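Side-chain contacts in CHAD domain (Ricinus communis, PDB 6QV5), which probably binds inorganic polyphosphate through its all-helical CHAD domain and carries a zinc ion in the crystal: residues A[195-198]-A[199-202]; A[202-205]-A[206-210]. All coordinates share one frame; numbering follows the deposited sequence. Where two conformers were deposited one is given.

Contact 1 of 2, residues A[195-198]-A[199-202]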
ATOM      1  N   ASP A 195      -6.780  -1.652  22.464  1.00108.98           N
ATOM      2  CA  ASP A 195      -7.477  -0.374  22.284  1.00109.14           C
ATOM      3  C   ASP A 195      -6.580   0.849  22.480  1.00113.31           C
ATOM      4  O   ASP A 195      -5.801   0.901  23.435  1.00113.12           O
ATOM      5  CB  ASP A 195      -8.731  -0.297  23.180  1.00111.11           C
ATOM      6  CG  ASP A 195      -8.490  -0.382  24.680  1.00122.32           C
ATOM      7  OD1 ASP A 195      -7.514  -1.054  25.094  1.00123.06           O
ATOM      8  OD2 ASP A 195      -9.289   0.204  25.444  1.00128.32           O
ATOM      9  N   ASP A 196      -6.694   1.822  21.546  1.00109.71           N
ATOM     10  CA  ASP A 196      -5.955   3.093  21.485  1.00109.39           C
ATOM     11  C   ASP A 196      -4.420   2.905  21.403  1.00112.50           C
ATOM     12  O   ASP A 196      -3.662   3.752  21.886  1.00112.13           O
ATOM     13  CB  ASP A 196      -6.364   4.046  22.626  1.00111.36           C
ATOM     14  CG  ASP A 196      -7.705   4.713  22.402  1.00122.01           C
ATOM     15  OD1 ASP A 196      -8.742   4.064  22.662  1.00122.50           O
ATOM     16  OD2 ASP A 196      -7.718   5.886  21.968  1.00128.09           O
ATOM     17  N   ASP A 197      -3.975   1.812  20.747  1.00108.23           N
ATOM     18  CA  ASP A 197      -2.559   1.500  20.542  1.00107.54           C
ATOM     19  C   ASP A 197      -2.241   1.599  19.050  1.00110.13           C
ATOM     20  O   ASP A 197      -2.746   0.802  18.256  1.00109.75           O
ATOM     21  CB  ASP A 197      -2.211   0.108  21.102  1.00109.35           C
ATOM     22  CG  ASP A 197      -0.722  -0.136  21.246  1.00118.93           C
ATOM     23  OD1 ASP A 197      -0.205   0.008  22.374  1.00119.42           O
ATOM     24  OD2 ASP A 197      -0.074  -0.470  20.232  1.00124.57           O
ATOM     25  N   ALA A 198      -1.433   2.604  18.674  1.00105.56           N
ATOM     26  CA  ALA A 198      -1.044   2.875  17.288  1.00104.84           C
ATOM     27  C   ALA A 198      -0.129   1.806  16.686  1.00107.25           C
ATOM     28  O   ALA A 198      -0.288   1.478  15.512  1.00106.75           O
ATOM     29  CB  ALA A 198      -0.396   4.247  17.183  1.00105.60           C
ATOM     30  N   ALA A 199       0.824   1.273  17.481  1.00102.72           N
ATOM     31  CA  ALA A 199       1.790   0.255  17.053  1.00102.00           C
ATOM     32  C   ALA A 199       1.146  -1.095  16.715  1.00104.46           C
ATOM     33  O   ALA A 199       1.527  -1.712  15.717  1.00103.97           O
ATOM     34  CB  ALA A 199       2.871   0.077  18.109  1.00102.73           C
ATOM     35  N   SER A 200       0.176  -1.546  17.538  1.00 99.81           N
ATOM     36  CA  SER A 200      -0.535  -2.812  17.346  1.00 99.03           C
ATOM     37  C   SER A 200      -1.526  -2.750  16.180  1.00101.26           C
ATOM     38  O   SER A 200      -1.628  -3.719  15.426  1.00100.90           O
ATOM     39  CB  SER A 200      -1.241  -3.234  18.630  1.00102.76           C
ATOM     40  OG  SER A 200      -0.309  -3.441  19.679  1.00112.01           O
ATOM     41  N   ALA A 201      -2.248  -1.614  16.033  1.00 96.36           N
ATOM     42  CA  ALA A 201      -3.227  -1.388  14.964  1.00 95.45           C
ATOM     43  C   ALA A 201      -2.560  -1.310  13.587  1.00 97.65           C
ATOM     44  O   ALA A 201      -3.120  -1.813  12.611  1.00 97.27           O
ATOM     45  CB  ALA A 201      -4.024  -0.122  15.235  1.00 96.15           C
ATOM     46  N   HIS A 202      -1.359  -0.692  13.519  1.00 92.80           N
ATOM     47  CA  HIS A 202      -0.554  -0.552  12.301  1.00 91.79           C
ATOM     48  C   HIS A 202      -0.012  -1.918  11.859  1.00 93.05           C
ATOM     49  O   HIS A 202      -0.014  -2.209  10.661  1.00 92.56           O
ATOM     50  CB  HIS A 202       0.582   0.471  12.514  1.00 92.64           C
ATOM     51  CG  HIS A 202       1.716   0.361  11.542  1.00 96.09           C
ATOM     52  ND1 HIS A 202       1.607   0.836  10.248  1.00 97.87           N
ATOM     53  CD2 HIS A 202       2.949  -0.172  11.711  1.00 97.89           C
ATOM     54  CE1 HIS A 202       2.771   0.577   9.672  1.00 97.33           C
ATOM     55  NE2 HIS A 202       3.609  -0.031  10.513  1.00 97.66           N
TER
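Between Asp197 and Ala201 the backbone passes from an extended conformation at Asp197 into helical turns, and the Ala201 N to Asp197 O bond that spans the change is weak at 3.3 Å. One residue further on, the pattern is regular: His202 N donates to Ala198 O over 3.1 Å. Asp197 is the N-cap of helix 198-217. Its CG stands anti to its own backbone N (chi1 -165°), which swings the carboxylate over the first turn, where a single oxygen does the work. Asp197 OD2 accepts from Ser200 N at 2.9 Å, with an N-H...O angle of 155°, the donor lying almost in line with the C-O bond. The Ser200 hydroxyl reaches the same oxygen by another route: OG donates to Asp197 OD2 over 3.0 Å from above the carboxylate plane, 67° out of it. The methyl of Ala199 lies near this oxygen too, its CB 3.7 Å from Asp197 OD2. Two donors of one serine thus grip one acid oxygen, which should restrict rotation of the carboxylate. Negative charge held at the amino end of a helix would be expected to interact favourably with the helix dipole and to lower the carboxylate's pKa.

Contact 2 of 2, residues A[202-205]-A[206-210]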
ATOM      1  N   HIS A 202      -1.359  -0.692  13.519  1.00 92.80           N
ATOM      2  CA  HIS A 202      -0.554  -0.552  12.301  1.00 91.79           C
ATOM      3  C   HIS A 202      -0.012  -1.918  11.859  1.00 93.05           C
ATOM      4  O   HIS A 202      -0.014  -2.209  10.661  1.00 92.56           O
ATOM      5  CB  HIS A 202       0.582   0.471  12.514  1.00 92.64           C
ATOM      6  CG  HIS A 202       1.716   0.361  11.542  1.00 96.09           C
ATOM      7  ND1 HIS A 202       1.607   0.836  10.248  1.00 97.87           N
ATOM      8  CD2 HIS A 202       2.949  -0.172  11.711  1.00 97.89           C
ATOM      9  CE1 HIS A 202       2.771   0.577   9.672  1.00 97.33           C
ATOM     10  NE2 HIS A 202       3.609  -0.031  10.513  1.00 97.66           N
ATOM     11  N   ARG A 203       0.439  -2.746  12.830  1.00 87.64           N
ATOM     12  CA  ARG A 203       0.965  -4.096  12.597  1.00 86.41           C
ATOM     13  C   ARG A 203      -0.098  -5.018  11.997  1.00 87.11           C
ATOM     14  O   ARG A 203       0.220  -5.804  11.104  1.00 86.51           O
ATOM     15  CB  ARG A 203       1.529  -4.697  13.893  1.00 87.19           C
ATOM     16  CG  ARG A 203       3.004  -4.390  14.115  1.00 99.03           C
ATOM     17  CD  ARG A 203       3.547  -5.091  15.347  1.00111.00           C
ATOM     18  NE  ARG A 203       3.151  -4.415  16.583  1.00121.53           N
ATOM     19  CZ  ARG A 203       3.267  -4.937  17.800  1.00137.08           C
ATOM     20  NH1 ARG A 203       3.764  -6.158  17.962  1.00125.43           N
ATOM     21  NH2 ARG A 203       2.883  -4.246  18.864  1.00123.73           N
ATOM     22  N   THR A 204      -1.357  -4.900  12.469  1.00 81.35           N
ATOM     23  CA  THR A 204      -2.501  -5.680  11.987  1.00 80.10           C
ATOM     24  C   THR A 204      -2.850  -5.262  10.549  1.00 81.58           C
ATOM     25  O   THR A 204      -3.063  -6.140   9.708  1.00 81.08           O
ATOM     26  CB  THR A 204      -3.687  -5.564  12.968  1.00 87.34           C
ATOM     27  OG1 THR A 204      -3.237  -5.880  14.288  1.00 86.49           O
ATOM     28  CG2 THR A 204      -4.856  -6.477  12.600  1.00 85.55           C
ATOM     29  N   ARG A 205      -2.885  -3.927  10.283  1.00 76.36           N
ATOM     30  CA  ARG A 205      -3.189  -3.332   8.980  0.60 75.63           C
ATOM     31  C   ARG A 205      -2.185  -3.782   7.901  1.00 78.47           C
ATOM     32  O   ARG A 205      -2.585  -4.075   6.773  1.00 77.86           O
ATOM     33  CB  ARG A 205      -3.217  -1.798   9.119  0.60 75.29           C
ATOM     34  CG  ARG A 205      -3.696  -1.028   7.889  0.60 83.27           C
ATOM     35  CD  ARG A 205      -3.962   0.443   8.192  0.60 88.70           C
ATOM     36  NE  ARG A 205      -2.819   1.116   8.817  0.60 92.30           N
ATOM     37  CZ  ARG A 205      -1.843   1.724   8.152  0.60103.20           C
ATOM     38  NH1 ARG A 205      -1.855   1.760   6.824  0.60 90.21           N
ATOM     39  NH2 ARG A 205      -0.847   2.304   8.807  0.60 87.60           N
ATOM     40  N   ILE A 206      -0.880  -3.824   8.251  1.00 73.95           N
ATOM     41  CA  ILE A 206       0.166  -4.225   7.300  1.00 73.18           C
ATOM     42  C   ILE A 206       0.149  -5.750   7.083  1.00 75.84           C
ATOM     43  O   ILE A 206       0.410  -6.197   5.966  1.00 75.40           O
ATOM     44  CB  ILE A 206       1.587  -3.663   7.603  1.00 76.31           C
ATOM     45  CG1 ILE A 206       2.165  -4.175   8.942  1.00 76.77           C
ATOM     46  CG2 ILE A 206       1.601  -2.128   7.525  1.00 77.08           C
ATOM     47  CD1 ILE A 206       3.683  -4.403   8.931  1.00 84.40           C
ATOM     48  N   ALA A 207      -0.211  -6.536   8.129  1.00 71.53           N
ATOM     49  CA  ALA A 207      -0.338  -7.999   8.051  1.00 70.86           C
ATOM     50  C   ALA A 207      -1.509  -8.360   7.129  1.00 73.71           C
ATOM     51  O   ALA A 207      -1.453  -9.370   6.425  1.00 73.39           O
ATOM     52  CB  ALA A 207      -0.561  -8.587   9.436  1.00 71.53           C
ATOM     53  N   THR A 208      -2.547  -7.502   7.121  1.00 69.61           N
ATOM     54  CA  THR A 208      -3.742  -7.600   6.286  1.00 69.21           C
ATOM     55  C   THR A 208      -3.369  -7.314   4.819  1.00 72.08           C
ATOM     56  O   THR A 208      -3.856  -8.008   3.925  1.00 71.41           O
ATOM     57  CB  THR A 208      -4.815  -6.641   6.828  1.00 79.29           C
ATOM     58  OG1 THR A 208      -5.138  -7.006   8.171  1.00 80.67           O
ATOM     59  CG2 THR A 208      -6.074  -6.646   6.003  1.00 78.43           C
ATOM     60  N   LYS A 209      -2.509  -6.296   4.584  1.00 68.18           N
ATOM     61  CA  LYS A 209      -2.032  -5.905   3.255  1.00 67.86           C
ATOM     62  C   LYS A 209      -1.105  -6.973   2.670  1.00 71.18           C
ATOM     63  O   LYS A 209      -1.289  -7.362   1.514  1.00 70.41           O
ATOM     64  CB  LYS A 209      -1.324  -4.539   3.298  1.00 70.43           C
ATOM     65  CG  LYS A 209      -2.237  -3.357   3.010  1.00 84.07           C
ATOM     66  CD  LYS A 209      -1.442  -2.062   2.901  1.00 94.07           C
ATOM     67  CE  LYS A 209      -2.303  -0.888   2.505  1.00104.06           C
ATOM     68  NZ  LYS A 209      -1.516   0.371   2.431  1.00111.58           N
ATOM     69  N   ARG A 210      -0.131  -7.459   3.478  1.00 67.94           N
ATOM     70  CA  ARG A 210       0.831  -8.503   3.100  1.00 67.97           C
ATOM     71  C   ARG A 210       0.116  -9.796   2.702  1.00 71.63           C
ATOM     72  O   ARG A 210       0.481 -10.408   1.699  1.00 71.07           O
ATOM     73  CB  ARG A 210       1.823  -8.784   4.243  1.00 68.90           C
ATOM     74  CG  ARG A 210       2.925  -7.746   4.398  1.00 80.70           C
ATOM     75  CD  ARG A 210       3.774  -8.046   5.617  1.00 92.91           C
ATOM     76  NE  ARG A 210       4.732  -6.976   5.898  1.00103.40           N
ATOM     77  CZ  ARG A 210       5.547  -6.952   6.949  1.00118.24           C
ATOM     78  NH1 ARG A 210       5.528  -7.942   7.835  1.00106.13           N
ATOM     79  NH2 ARG A 210       6.383  -5.939   7.126  1.00104.71           N
TER
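Ile206 takes a chi1 of 64°, which sets CG1 between its backbone N and carbonyl carbon and directs CG2 to the His202 ring; there CG2 of Ile206 meets CE1 of His202 at 3.6 Å, the two side chains crossing at a slant. CG1 of Ile206 in turn lies 3.3 Å from Arg203 O, against the preceding turn. In Thr208 a chi1 of -60° places OG1 beside the backbone N, from where it bonds back to the preceding turn. Thr208 OG1 donates to Thr204 O over 2.7 Å, from above the carbonyl plane, while Thr208 N donates to Thr204 O over 3.0 Å from the opposite face. One carbonyl oxygen therefore accepts both donors. These contacts lie along helix 198-217 of the all-helical CHAD domain, and the i to i+4 ladder continues regularly, with Ile206 N to His202 O at 3.0 Å and Lys209 N to Arg205 O at 3.1 Å. Helix 171-192 covers one side, Leu186 touching Thr208 and Arg189 touching Ile206 and Ala207, while Gln238 of helix 224-260 meets Thr208 and Lys209. Basic groups gather here: Arg65 lies near Lys209, and Arg205 stands one turn before that lysine, though its guanidinium was modelled in two conformers; such a grouping is consistent with a surface that receives polyphosphate.

How the contacts relate
Contacts 1 and 2 follow one another on helix 198-217, their centres about 11 Å apart, and His202 belongs to both, closing the first and opening the second. Contact 1 comprises the end of the loop after helix 171-192 and the first helical turn, at the surface. The centre of contact 2 lies deeper and partly buried, about 10 Å from the centre of the chain, against about 18 Å for the centre of contact 1. Hydrogen bonds from Thr204 OG1 to Ser200 O and from Arg203 NE to Ala199 O tie the two ranges together. A capped helix start thus leads into a basic stretch of the CHAD domain, away from the zinc site.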